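Local coordinates for dihydrodipicolinate synthase (Bacteroides thetaiotaomicron, PDB 4XKY), which probably condenses pyruvate with aspartate semialdehyde in lysine biosynthesis through a Schiff base, although it may also act as an N-acetylneuraminate lyase, at residues Glu87-Ala92 and Leu126-Leu131; Ala102-Pro107 and Phe134-Pro139; Thr113-Leu118 and Asn145-Thr150. All coordinates share one frame; numbering follows the deposited sequence.

Interaction 1: Glu87-Ala92 and Leu126-Leu131; sequences ESVNLA and LPQLPL
A92, the residue of helix 85-97 that faces L129 and P130, bonds through its N to S88 O (3.0 Å) within the helix, and its CB points toward the 126-131 loop. In the TIM barrel of this family, helix 85-97 is one of the outer helices, and the loop leads from the next one, helix 115-125, into strand 133-137. No hydrogen bond crosses the contact, which is a largely apolar seam near the protein surface. About one helical turn before A92, V89 and Q128 meet with their side chains at about a right angle. V89 turns CG1 anti to its backbone N (chi1 169°), and this branch lies against Q128 O at 3.8 Å. The other branch, CG2, rests against the glutamine itself, 4.0 Å from Q128 CB and 3.7 Å from Q128 OE1. The NE2 of the same amide is bonded to H124 O, which ties the group back to the preceding helix and probably limits its rotation. Further along, A92 CB is met by two neighbours in the loop: L129 reaches it with CD2 at the end of an extended chain (4.0 Å), and P130 brings up CD of its ring. L129 also packs on I80, while P130 and L131 extend the seam to A96. The ring of P130 then continues past the alanine onto the helix backbone, setting CG 3.9 Å from A92 O.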
ATOM      1  N   GLU A  87      24.661  -4.723  14.291  1.00 33.33           N
ATOM      2  CA  GLU A  87      24.175  -6.023  14.756  1.00 33.57           C
ATOM      3  C   GLU A  87      24.247  -7.093  13.661  1.00 33.05           C
ATOM      4  O   GLU A  87      24.610  -8.244  13.910  1.00 31.73           O
ATOM      5  CB  GLU A  87      22.727  -5.910  15.277  1.00 32.95           C
ATOM      6  CG  GLU A  87      22.537  -4.981  16.470  1.00 35.39           C
ATOM      7  CD  GLU A  87      23.411  -5.316  17.658  1.00 37.67           C
ATOM      8  OE1 GLU A  87      23.908  -6.458  17.722  1.00 41.13           O
ATOM      9  OE2 GLU A  87      23.623  -4.427  18.516  1.00 38.90           O
ATOM     10  N   SER A  88      23.909  -6.698  12.442  1.00 33.31           N
ATOM     11  CA  SER A  88      24.009  -7.600  11.311  1.00 33.87           C
ATOM     12  C   SER A  88      25.458  -8.126  11.091  1.00 35.42           C
ATOM     13  O   SER A  88      25.681  -9.340  10.943  1.00 32.64           O
ATOM     14  CB  SER A  88      23.434  -6.918  10.068  1.00 35.03           C
ATOM     15  OG  SER A  88      23.563  -7.758   8.946  1.00 35.79           O
ATOM     16  N   VAL A  89      26.436  -7.216  11.105  1.00 35.41           N
ATOM     17  CA  VAL A  89      27.829  -7.598  10.938  1.00 36.43           C
ATOM     18  C   VAL A  89      28.254  -8.527  12.094  1.00 35.75           C
ATOM     19  O   VAL A  89      28.931  -9.518  11.870  1.00 33.98           O
ATOM     20  CB  VAL A  89      28.741  -6.358  10.824  1.00 37.49           C
ATOM     21  CG1 VAL A  89      30.215  -6.758  10.925  1.00 38.45           C
ATOM     22  CG2 VAL A  89      28.457  -5.631   9.501  1.00 37.77           C
ATOM     23  N   ASN A  90      27.807  -8.239  13.311  1.00 35.69           N
ATOM     24  CA  ASN A  90      28.141  -9.081  14.449  1.00 38.20           C
ATOM     25  C   ASN A  90      27.613 -10.523  14.262  1.00 36.59           C
ATOM     26  O   ASN A  90      28.295 -11.483  14.616  1.00 35.41           O
ATOM     27  CB  ASN A  90      27.621  -8.437  15.743  1.00 41.88           C
ATOM     28  CG  ASN A  90      27.900  -9.283  16.970  1.00 47.18           C
ATOM     29  OD1 ASN A  90      29.031  -9.364  17.431  1.00 51.80           O
ATOM     30  ND2 ASN A  90      26.868  -9.931  17.495  1.00 47.88           N
ATOM     31  N   LEU A  91      26.417 -10.684  13.691  1.00 34.04           N
ATOM     32  CA  LEU A  91      25.885 -12.026  13.479  1.00 34.34           C
ATOM     33  C   LEU A  91      26.681 -12.750  12.418  1.00 33.89           C
ATOM     34  O   LEU A  91      26.909 -13.970  12.549  1.00 31.92           O
ATOM     35  CB  LEU A  91      24.417 -12.028  13.069  1.00 34.45           C
ATOM     36  CG  LEU A  91      23.401 -11.595  14.119  1.00 36.41           C
ATOM     37  CD1 LEU A  91      22.009 -11.621  13.513  1.00 36.30           C
ATOM     38  CD2 LEU A  91      23.455 -12.478  15.358  1.00 37.47           C
ATOM     39  N   ALA A  92      27.064 -12.019  11.365  1.00 31.81           N
ATOM     40  CA  ALA A  92      27.921 -12.582  10.320  1.00 32.68           C
ATOM     41  C   ALA A  92      29.240 -13.095  10.897  1.00 34.47           C
ATOM     42  O   ALA A  92      29.635 -14.196  10.577  1.00 35.30           O
ATOM     43  CB  ALA A  92      28.201 -11.580   9.219  1.00 32.32           C
ATOM     44  N   LEU A 126      29.651  -5.172   2.068  1.00 38.71           N
ATOM     45  CA  LEU A 126      30.462  -6.318   1.632  1.00 41.09           C
ATOM     46  C   LEU A 126      31.864  -6.404   2.242  1.00 41.47           C
ATOM     47  O   LEU A 126      32.247  -7.462   2.717  1.00 40.82           O
ATOM     48  CB  LEU A 126      30.516  -6.412   0.100  1.00 43.27           C
ATOM     49  CG  LEU A 126      29.231  -7.001  -0.507  1.00 43.78           C
ATOM     50  CD1 LEU A 126      29.139  -6.680  -1.981  1.00 44.70           C
ATOM     51  CD2 LEU A 126      29.144  -8.499  -0.297  1.00 44.40           C
ATOM     52  N   PRO A 127      32.619  -5.291   2.279  1.00 42.85           N
ATOM     53  CA  PRO A 127      33.962  -5.385   2.892  1.00 43.93           C
ATOM     54  C   PRO A 127      33.944  -5.808   4.366  1.00 43.65           C
ATOM     55  O   PRO A 127      34.957  -6.244   4.889  1.00 42.70           O
ATOM     56  CB  PRO A 127      34.510  -3.946   2.779  1.00 45.18           C
ATOM     57  CG  PRO A 127      33.733  -3.316   1.673  1.00 45.08           C
ATOM     58  CD  PRO A 127      32.366  -3.961   1.692  1.00 42.68           C
ATOM     59  N   GLN A 128      32.803  -5.666   5.027  1.00 42.25           N
ATOM     60  CA  GLN A 128      32.697  -5.966   6.451  1.00 41.43           C
ATOM     61  C   GLN A 128      32.335  -7.412   6.741  1.00 39.94           C
ATOM     62  O   GLN A 128      32.335  -7.803   7.897  1.00 39.45           O
ATOM     63  CB  GLN A 128      31.618  -5.082   7.097  1.00 40.60           C
ATOM     64  CG  GLN A 128      31.768  -3.598   6.824  1.00 41.38           C
ATOM     65  CD  GLN A 128      30.777  -2.788   7.613  1.00 40.64           C
ATOM     66  OE1 GLN A 128      30.763  -2.854   8.836  1.00 42.36           O
ATOM     67  NE2 GLN A 128      29.926  -2.032   6.922  1.00 39.97           N
ATOM     68  N   LEU A 129      31.976  -8.191   5.720  1.00 40.45           N
ATOM     69  CA  LEU A 129      31.459  -9.561   5.939  1.00 39.52           C
ATOM     70  C   LEU A 129      32.562 -10.593   5.731  1.00 40.37           C
ATOM     71  O   LEU A 129      33.327 -10.468   4.802  1.00 40.48           O
ATOM     72  CB  LEU A 129      30.358  -9.874   4.940  1.00 38.46           C
ATOM     73  CG  LEU A 129      29.159  -8.948   4.917  1.00 37.87           C
ATOM     74  CD1 LEU A 129      28.174  -9.439   3.883  1.00 37.19           C
ATOM     75  CD2 LEU A 129      28.527  -8.882   6.282  1.00 37.06           C
ATOM     76  N   PRO A 130      32.631 -11.628   6.573  1.00 39.38           N
ATOM     77  CA  PRO A 130      33.673 -12.643   6.434  1.00 39.79           C
ATOM     78  C   PRO A 130      33.233 -13.913   5.682  1.00 39.06           C
ATOM     79  O   PRO A 130      33.974 -14.885   5.656  1.00 41.33           O
ATOM     80  CB  PRO A 130      33.985 -12.975   7.886  1.00 40.02           C
ATOM     81  CG  PRO A 130      32.640 -12.903   8.532  1.00 40.01           C
ATOM     82  CD  PRO A 130      31.937 -11.746   7.865  1.00 39.07           C
ATOM     83  N   LEU A 131      32.040 -13.905   5.086  1.00 37.13           N
ATOM     84  CA  LEU A 131      31.522 -15.049   4.335  1.00 35.40           C
ATOM     85  C   LEU A 131      30.832 -14.584   3.055  1.00 35.32           C
ATOM     86  O   LEU A 131      30.404 -13.426   2.966  1.00 34.91           O
ATOM     87  CB  LEU A 131      30.520 -15.830   5.199  1.00 34.65           C
ATOM     88  CG  LEU A 131      31.053 -16.553   6.446  1.00 34.59           C
ATOM     89  CD1 LEU A 131      29.911 -17.046   7.314  1.00 33.05           C
ATOM     90  CD2 LEU A 131      32.008 -17.702   6.129  1.00 35.94           C
TER

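Interaction 2: Ala102-Pro107 and Phe134-Pro139; sequences AVVSAP and FLYNMP
Three backbone hydrogen bonds pair strand 102-105 with strand 134-137 in parallel, the axes 24° apart. F134 uses both polar backbone atoms: its N bonds to V103 O (2.8 Å, in the carbonyl plane) and its O accepts S105 N at 2.9 Å. The third bond, Y136 N to S105 O at 3.0 Å, comes from above the carbonyl plane; Y122 OH bonds to the same oxygen. Aromatic contacts centre on Y136. A106 CB makes a CH-pi contact over the centre of one ring face, 3.6 Å from the Y136 ring centroid, and V104 CG1 presses obliquely on Y136 CD2 at a tight 3.3 Å. With chi1 at 84°, Y136 CG lies between the backbone N and the carbonyl carbon, turning a ring face to A106. S81 OG bonds to Y136 OH and A106 N, so one hydroxyl helps to position this tyrosine, the predicted proton donor/acceptor. Apolar packing completes the pairing: A102 CB meets the F134 ring at its edge, 3.8 Å from CE2. In the TIM barrel the pair spans the beta-alpha-beta unit of helix 115-125, whose Y122 touches L135 and P107, and lies between strands 76-79 and 160-165, where Y136 packs on K164, the predicted Schiff-base lysine.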
ATOM      1  N   ALA A 102      27.777 -19.327   4.610  1.00 34.06           N
ATOM      2  CA  ALA A 102      27.334 -18.153   3.916  1.00 32.51           C
ATOM      3  C   ALA A 102      26.349 -17.394   4.765  1.00 31.60           C
ATOM      4  O   ALA A 102      25.786 -17.945   5.701  1.00 30.40           O
ATOM      5  CB  ALA A 102      26.713 -18.536   2.578  1.00 31.58           C
ATOM      6  N   VAL A 103      26.144 -16.126   4.405  1.00 31.19           N
ATOM      7  CA  VAL A 103      25.178 -15.285   5.054  1.00 30.52           C
ATOM      8  C   VAL A 103      24.159 -14.822   4.015  1.00 31.73           C
ATOM      9  O   VAL A 103      24.438 -14.818   2.806  1.00 32.20           O
ATOM     10  CB  VAL A 103      25.845 -14.110   5.787  1.00 30.90           C
ATOM     11  CG1 VAL A 103      26.679 -14.641   6.945  1.00 31.58           C
ATOM     12  CG2 VAL A 103      26.697 -13.248   4.838  1.00 31.47           C
ATOM     13  N   VAL A 104      22.976 -14.474   4.504  1.00 32.07           N
ATOM     14  CA  VAL A 104      21.840 -14.096   3.668  1.00 32.99           C
ATOM     15  C   VAL A 104      21.373 -12.744   4.193  1.00 32.37           C
ATOM     16  O   VAL A 104      21.212 -12.572   5.397  1.00 29.73           O
ATOM     17  CB  VAL A 104      20.709 -15.128   3.792  1.00 34.62           C
ATOM     18  CG1 VAL A 104      19.565 -14.810   2.844  1.00 35.54           C
ATOM     19  CG2 VAL A 104      21.248 -16.519   3.510  1.00 37.06           C
ATOM     20  N   SER A 105      21.173 -11.780   3.310  1.00 33.01           N
ATOM     21  CA  SER A 105      20.915 -10.425   3.760  1.00 36.40           C
ATOM     22  C   SER A 105      19.905  -9.684   2.903  1.00 37.90           C
ATOM     23  O   SER A 105      20.027  -9.657   1.676  1.00 39.02           O
ATOM     24  CB  SER A 105      22.219  -9.641   3.720  1.00 38.86           C
ATOM     25  OG  SER A 105      21.962  -8.258   3.649  1.00 43.72           O
ATOM     26  N   ALA A 106      18.944  -9.054   3.564  1.00 38.18           N
ATOM     27  CA  ALA A 106      18.049  -8.085   2.938  1.00 40.03           C
ATOM     28  C   ALA A 106      18.350  -6.730   3.540  1.00 42.05           C
ATOM     29  O   ALA A 106      18.665  -6.636   4.722  1.00 42.32           O
ATOM     30  CB  ALA A 106      16.596  -8.437   3.210  1.00 39.48           C
ATOM     31  N   PRO A 107      18.225  -5.667   2.748  1.00 44.32           N
ATOM     32  CA  PRO A 107      18.391  -4.359   3.367  1.00 45.50           C
ATOM     33  C   PRO A 107      17.209  -4.070   4.288  1.00 44.50           C
ATOM     34  O   PRO A 107      16.112  -4.594   4.076  1.00 41.20           O
ATOM     35  CB  PRO A 107      18.420  -3.405   2.174  1.00 46.38           C
ATOM     36  CG  PRO A 107      17.607  -4.106   1.120  1.00 45.68           C
ATOM     37  CD  PRO A 107      17.700  -5.584   1.374  1.00 44.74           C
ATOM     38  N   PHE A 134      24.310 -14.153   0.096  1.00 32.11           N
ATOM     39  CA  PHE A 134      23.102 -14.254  -0.743  1.00 32.25           C
ATOM     40  C   PHE A 134      22.277 -12.998  -0.483  1.00 33.57           C
ATOM     41  O   PHE A 134      22.073 -12.602   0.671  1.00 33.81           O
ATOM     42  CB  PHE A 134      22.242 -15.490  -0.391  1.00 31.14           C
ATOM     43  CG  PHE A 134      22.842 -16.800  -0.830  1.00 32.50           C
ATOM     44  CD1 PHE A 134      22.424 -17.423  -2.005  1.00 33.51           C
ATOM     45  CD2 PHE A 134      23.844 -17.395  -0.077  1.00 33.31           C
ATOM     46  CE1 PHE A 134      22.987 -18.624  -2.404  1.00 35.02           C
ATOM     47  CE2 PHE A 134      24.422 -18.581  -0.478  1.00 34.86           C
ATOM     48  CZ  PHE A 134      23.997 -19.193  -1.649  1.00 35.91           C
ATOM     49  N   LEU A 135      21.833 -12.368  -1.563  1.00 34.65           N
ATOM     50  CA  LEU A 135      20.917 -11.241  -1.496  1.00 35.83           C
ATOM     51  C   LEU A 135      19.519 -11.766  -1.355  1.00 36.67           C
ATOM     52  O   LEU A 135      19.172 -12.803  -1.943  1.00 34.64           O
ATOM     53  CB  LEU A 135      20.975 -10.437  -2.785  1.00 36.08           C
ATOM     54  CG  LEU A 135      22.332  -9.866  -3.136  1.00 36.89           C
ATOM     55  CD1 LEU A 135      22.252  -9.334  -4.546  1.00 38.04           C
ATOM     56  CD2 LEU A 135      22.694  -8.779  -2.145  1.00 36.87           C
ATOM     57  N   TYR A 136      18.687 -11.082  -0.585  1.00 40.65           N
ATOM     58  CA  TYR A 136      17.284 -11.466  -0.636  1.00 46.56           C
ATOM     59  C   TYR A 136      16.275 -10.349  -0.596  1.00 48.53           C
ATOM     60  O   TYR A 136      16.401  -9.345   0.103  1.00 42.91           O
ATOM     61  CB  TYR A 136      16.942 -12.620   0.308  1.00 51.18           C
ATOM     62  CG  TYR A 136      16.657 -12.276   1.726  1.00 54.00           C
ATOM     63  CD1 TYR A 136      15.347 -12.167   2.185  1.00 55.88           C
ATOM     64  CD2 TYR A 136      17.690 -12.115   2.629  1.00 55.54           C
ATOM     65  CE1 TYR A 136      15.082 -11.873   3.512  1.00 55.97           C
ATOM     66  CE2 TYR A 136      17.444 -11.839   3.958  1.00 57.80           C
ATOM     67  CZ  TYR A 136      16.143 -11.713   4.397  1.00 56.13           C
ATOM     68  OH  TYR A 136      15.920 -11.419   5.721  1.00 53.94           O
ATOM     69  N   ASN A 137      15.257 -10.577  -1.401  1.00 54.43           N
ATOM     70  CA  ASN A 137      14.227  -9.629  -1.663  1.00 60.87           C
ATOM     71  C   ASN A 137      13.165  -9.785  -0.571  1.00 68.14           C
ATOM     72  O   ASN A 137      12.438 -10.786  -0.553  1.00 72.69           O
ATOM     73  CB  ASN A 137      13.667  -9.963  -3.040  1.00 61.04           C
ATOM     74  CG  ASN A 137      13.186  -8.748  -3.799  1.00 61.09           C
ATOM     75  OD1 ASN A 137      13.723  -7.638  -3.692  1.00 58.58           O
ATOM     76  ND2 ASN A 137      12.157  -8.969  -4.604  1.00 61.25           N
ATOM     77  N   MET A 138      13.106  -8.817   0.345  1.00 73.96           N
ATOM     78  CA  MET A 138      12.226  -8.896   1.520  1.00 79.96           C
ATOM     79  C   MET A 138      10.770  -8.942   1.068  1.00 79.38           C
ATOM     80  O   MET A 138      10.348  -8.108   0.266  1.00 68.57           O
ATOM     81  CB  MET A 138      12.437  -7.690   2.448  1.00 85.79           C
ATOM     82  CG  MET A 138      12.282  -7.981   3.936  1.00 88.78           C
ATOM     83  SD  MET A 138      13.080  -6.730   4.974  1.00 91.51           S
ATOM     84  CE  MET A 138      11.937  -6.651   6.350  1.00 86.47           C
ATOM     85  N   PRO A 139       9.999  -9.915   1.584  1.00 83.20           N
ATOM     86  CA  PRO A 139       8.651 -10.195   1.075  1.00 85.10           C
ATOM     87  C   PRO A 139       7.632  -9.061   1.213  1.00 89.30           C
ATOM     88  O   PRO A 139       6.845  -8.839   0.292  1.00 93.51           O
ATOM     89  CB  PRO A 139       8.208 -11.417   1.896  1.00 81.72           C
ATOM     90  CG  PRO A 139       9.069 -11.404   3.112  1.00 80.19           C
ATOM     91  CD  PRO A 139      10.385 -10.859   2.649  1.00 81.46           C
TER

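Interaction 3: Thr113-Leu118 and Asn145-Thr150; sequences TGQPEL and NFAPAT
The amide of Q115 lies across the backbone of N145-A147 and grips it from both of its ends. Q115 NE2 points almost straight at N145 O (2.9 Å), which lies close to the plane of the amide. At the other end Q115 OE1 receives A147 N, also at 2.9 Å, but from well above the carbonyl plane, 47° out of it. A bend at chi2 (-53°) turns the amide of Q115 toward this backbone. The side chains of Q115 and T150 approach at a slant, and T150 OG1 is also directed at OE1, at a modelled separation too short to be trusted. A147 CB packs close against the same amide, 3.5 Å from Q115 CD. These groups sit at the starts of two successive outer helices of the TIM barrel, 115-125 and 148-154, with A147 at the N-cap position of the second, so Q115 joins the first turn of one to the entry of the other. One turn on from Q115, L118 sets CD1 over a face of the F146 ring, 3.9 Å from F146 CD1. That same L118 methyl is 3.7 Å from N145 O. F146 is tied inward through its N to N137 OD1 and through its O to Y172 OH, and its side chain is about 6 Å from that of Y136. Beside the ring, L118 CB touches T150 CG2 at 4.3 Å.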
ATOM      1  N   THR A 113      15.344   3.894  -0.944  1.00 77.76           N
ATOM      2  CA  THR A 113      14.604   4.873  -1.727  1.00 77.84           C
ATOM      3  C   THR A 113      14.606   4.409  -3.178  1.00 76.02           C
ATOM      4  O   THR A 113      13.554   4.333  -3.816  1.00 80.43           O
ATOM      5  CB  THR A 113      15.204   6.289  -1.623  1.00 78.02           C
ATOM      6  N   GLY A 114      15.788   4.064  -3.676  1.00 70.56           N
ATOM      7  CA  GLY A 114      15.974   3.735  -5.084  1.00 65.63           C
ATOM      8  C   GLY A 114      17.036   2.680  -5.320  1.00 62.07           C
ATOM      9  O   GLY A 114      17.638   2.157  -4.380  1.00 61.91           O
ATOM     10  N   GLN A 115      17.265   2.376  -6.592  1.00 57.57           N
ATOM     11  CA  GLN A 115      18.272   1.395  -6.985  1.00 54.75           C
ATOM     12  C   GLN A 115      19.693   1.843  -6.625  1.00 54.47           C
ATOM     13  O   GLN A 115      20.442   1.057  -6.065  1.00 52.14           O
ATOM     14  CB  GLN A 115      18.160   1.046  -8.478  1.00 52.28           C
ATOM     15  CG  GLN A 115      16.825   0.426  -8.862  1.00 51.35           C
ATOM     16  CD  GLN A 115      16.458  -0.767  -7.997  1.00 50.27           C
ATOM     17  OE1 GLN A 115      17.187  -1.754  -7.941  1.00 50.91           O
ATOM     18  NE2 GLN A 115      15.327  -0.683  -7.317  1.00 50.26           N
ATOM     19  N   PRO A 116      20.060   3.108  -6.913  1.00 58.24           N
ATOM     20  CA  PRO A 116      21.417   3.534  -6.555  1.00 58.48           C
ATOM     21  C   PRO A 116      21.747   3.329  -5.069  1.00 58.02           C
ATOM     22  O   PRO A 116      22.865   2.925  -4.745  1.00 56.48           O
ATOM     23  CB  PRO A 116      21.431   5.020  -6.940  1.00 60.93           C
ATOM     24  CG  PRO A 116      20.387   5.139  -8.003  1.00 60.82           C
ATOM     25  CD  PRO A 116      19.302   4.208  -7.538  1.00 60.07           C
ATOM     26  N   GLU A 117      20.776   3.560  -4.190  1.00 57.29           N
ATOM     27  CA  GLU A 117      20.985   3.349  -2.754  1.00 60.26           C
ATOM     28  C   GLU A 117      21.103   1.878  -2.347  1.00 57.87           C
ATOM     29  O   GLU A 117      21.819   1.563  -1.397  1.00 55.16           O
ATOM     30  CB  GLU A 117      19.875   3.987  -1.925  1.00 65.13           C
ATOM     31  CG  GLU A 117      19.763   5.491  -2.069  1.00 70.42           C
ATOM     32  CD  GLU A 117      18.638   5.873  -3.003  1.00 75.14           C
ATOM     33  OE1 GLU A 117      17.539   6.179  -2.492  1.00 78.63           O
ATOM     34  OE2 GLU A 117      18.841   5.827  -4.239  1.00 77.46           O
ATOM     35  N   LEU A 118      20.380   0.985  -3.021  1.00 54.94           N
ATOM     36  CA  LEU A 118      20.563  -0.444  -2.775  1.00 52.69           C
ATOM     37  C   LEU A 118      21.978  -0.888  -3.114  1.00 50.34           C
ATOM     38  O   LEU A 118      22.572  -1.716  -2.411  1.00 48.29           O
ATOM     39  CB  LEU A 118      19.583  -1.276  -3.597  1.00 53.57           C
ATOM     40  CG  LEU A 118      18.177  -1.452  -3.041  1.00 54.61           C
ATOM     41  CD1 LEU A 118      17.400  -2.387  -3.953  1.00 54.67           C
ATOM     42  CD2 LEU A 118      18.221  -2.017  -1.633  1.00 54.28           C
ATOM     43  N   ASN A 145      11.906  -3.256  -4.753  1.00 75.14           N
ATOM     44  CA  ASN A 145      12.662  -4.474  -5.037  1.00 67.95           C
ATOM     45  C   ASN A 145      14.074  -4.197  -5.544  1.00 59.27           C
ATOM     46  O   ASN A 145      14.391  -3.081  -5.954  1.00 53.46           O
ATOM     47  CB  ASN A 145      11.903  -5.316  -6.066  1.00 70.36           C
ATOM     48  CG  ASN A 145      10.695  -6.011  -5.469  1.00 76.70           C
ATOM     49  OD1 ASN A 145      10.284  -5.711  -4.344  1.00 79.44           O
ATOM     50  ND2 ASN A 145      10.133  -6.964  -6.207  1.00 78.81           N
ATOM     51  N   PHE A 146      14.925  -5.220  -5.486  1.00 51.96           N
ATOM     52  CA  PHE A 146      16.138  -5.221  -6.277  1.00 51.08           C
ATOM     53  C   PHE A 146      15.665  -5.299  -7.732  1.00 50.90           C
ATOM     54  O   PHE A 146      15.060  -6.295  -8.133  1.00 51.12           O
ATOM     55  CB  PHE A 146      17.017  -6.450  -5.999  1.00 50.67           C
ATOM     56  CG  PHE A 146      17.677  -6.475  -4.645  1.00 48.75           C
ATOM     57  CD1 PHE A 146      18.937  -5.947  -4.464  1.00 49.00           C
ATOM     58  CD2 PHE A 146      17.071  -7.107  -3.576  1.00 49.59           C
ATOM     59  CE1 PHE A 146      19.571  -6.010  -3.232  1.00 49.65           C
ATOM     60  CE2 PHE A 146      17.693  -7.174  -2.333  1.00 49.56           C
ATOM     61  CZ  PHE A 146      18.952  -6.620  -2.162  1.00 48.11           C
ATOM     62  N   ALA A 147      15.922  -4.262  -8.520  1.00 49.30           N
ATOM     63  CA  ALA A 147      15.702  -4.340  -9.966  1.00 47.71           C
ATOM     64  C   ALA A 147      16.665  -5.363 -10.572  1.00 46.81           C
ATOM     65  O   ALA A 147      17.705  -5.666  -9.975  1.00 44.74           O
ATOM     66  CB  ALA A 147      15.906  -2.990 -10.614  1.00 48.71           C
ATOM     67  N   PRO A 148      16.314  -5.919 -11.747  1.00 46.28           N
ATOM     68  CA  PRO A 148      17.194  -6.888 -12.390  1.00 45.52           C
ATOM     69  C   PRO A 148      18.611  -6.385 -12.596  1.00 45.84           C
ATOM     70  O   PRO A 148      19.553  -7.080 -12.227  1.00 44.12           O
ATOM     71  CB  PRO A 148      16.502  -7.135 -13.720  1.00 45.79           C
ATOM     72  CG  PRO A 148      15.063  -7.067 -13.360  1.00 45.46           C
ATOM     73  CD  PRO A 148      14.976  -5.931 -12.367  1.00 45.77           C
ATOM     74  N   ALA A 149      18.757  -5.185 -13.159  1.00 46.71           N
ATOM     75  CA  ALA A 149      20.081  -4.632 -13.433  1.00 46.84           C
ATOM     76  C   ALA A 149      20.871  -4.447 -12.129  1.00 46.01           C
ATOM     77  O   ALA A 149      22.075  -4.636 -12.116  1.00 45.87           O
ATOM     78  CB  ALA A 149      19.977  -3.318 -14.203  1.00 47.08           C
ATOM     79  N   THR A 150      20.181  -4.086 -11.047  1.00 45.87           N
ATOM     80  CA  THR A 150      20.798  -3.930  -9.727  1.00 46.58           C
ATOM     81  C   THR A 150      21.410  -5.252  -9.264  1.00 47.60           C
ATOM     82  O   THR A 150      22.522  -5.275  -8.749  1.00 49.01           O
ATOM     83  CB  THR A 150      19.782  -3.446  -8.661  1.00 46.39           C
ATOM     84  OG1 THR A 150      19.291  -2.146  -8.998  1.00 48.30           O
ATOM     85  CG2 THR A 150      20.423  -3.344  -7.294  1.00 46.78           C
TER

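From the N terminus the chain enters helix 85-97, strand 102-105 and helix 115-125 before any of the three contacts closes. Interaction 1 closes first, when the 126-131 loop returns to helix 85-97; interaction 2 follows as strand 133-137 pairs with strand 102-105, and interaction 3 as the start of helix 148-154 meets that of helix 115-125. Their segments alternate along the chain, so every pair crosses and none nests. Interactions 1 and 2 touch where A92 and L131 pack on V103, joining helix layer to sheet. Interactions 2 and 3 meet through P107 on L118 and N137 with F146, whereas interactions 1 and 3 do not touch.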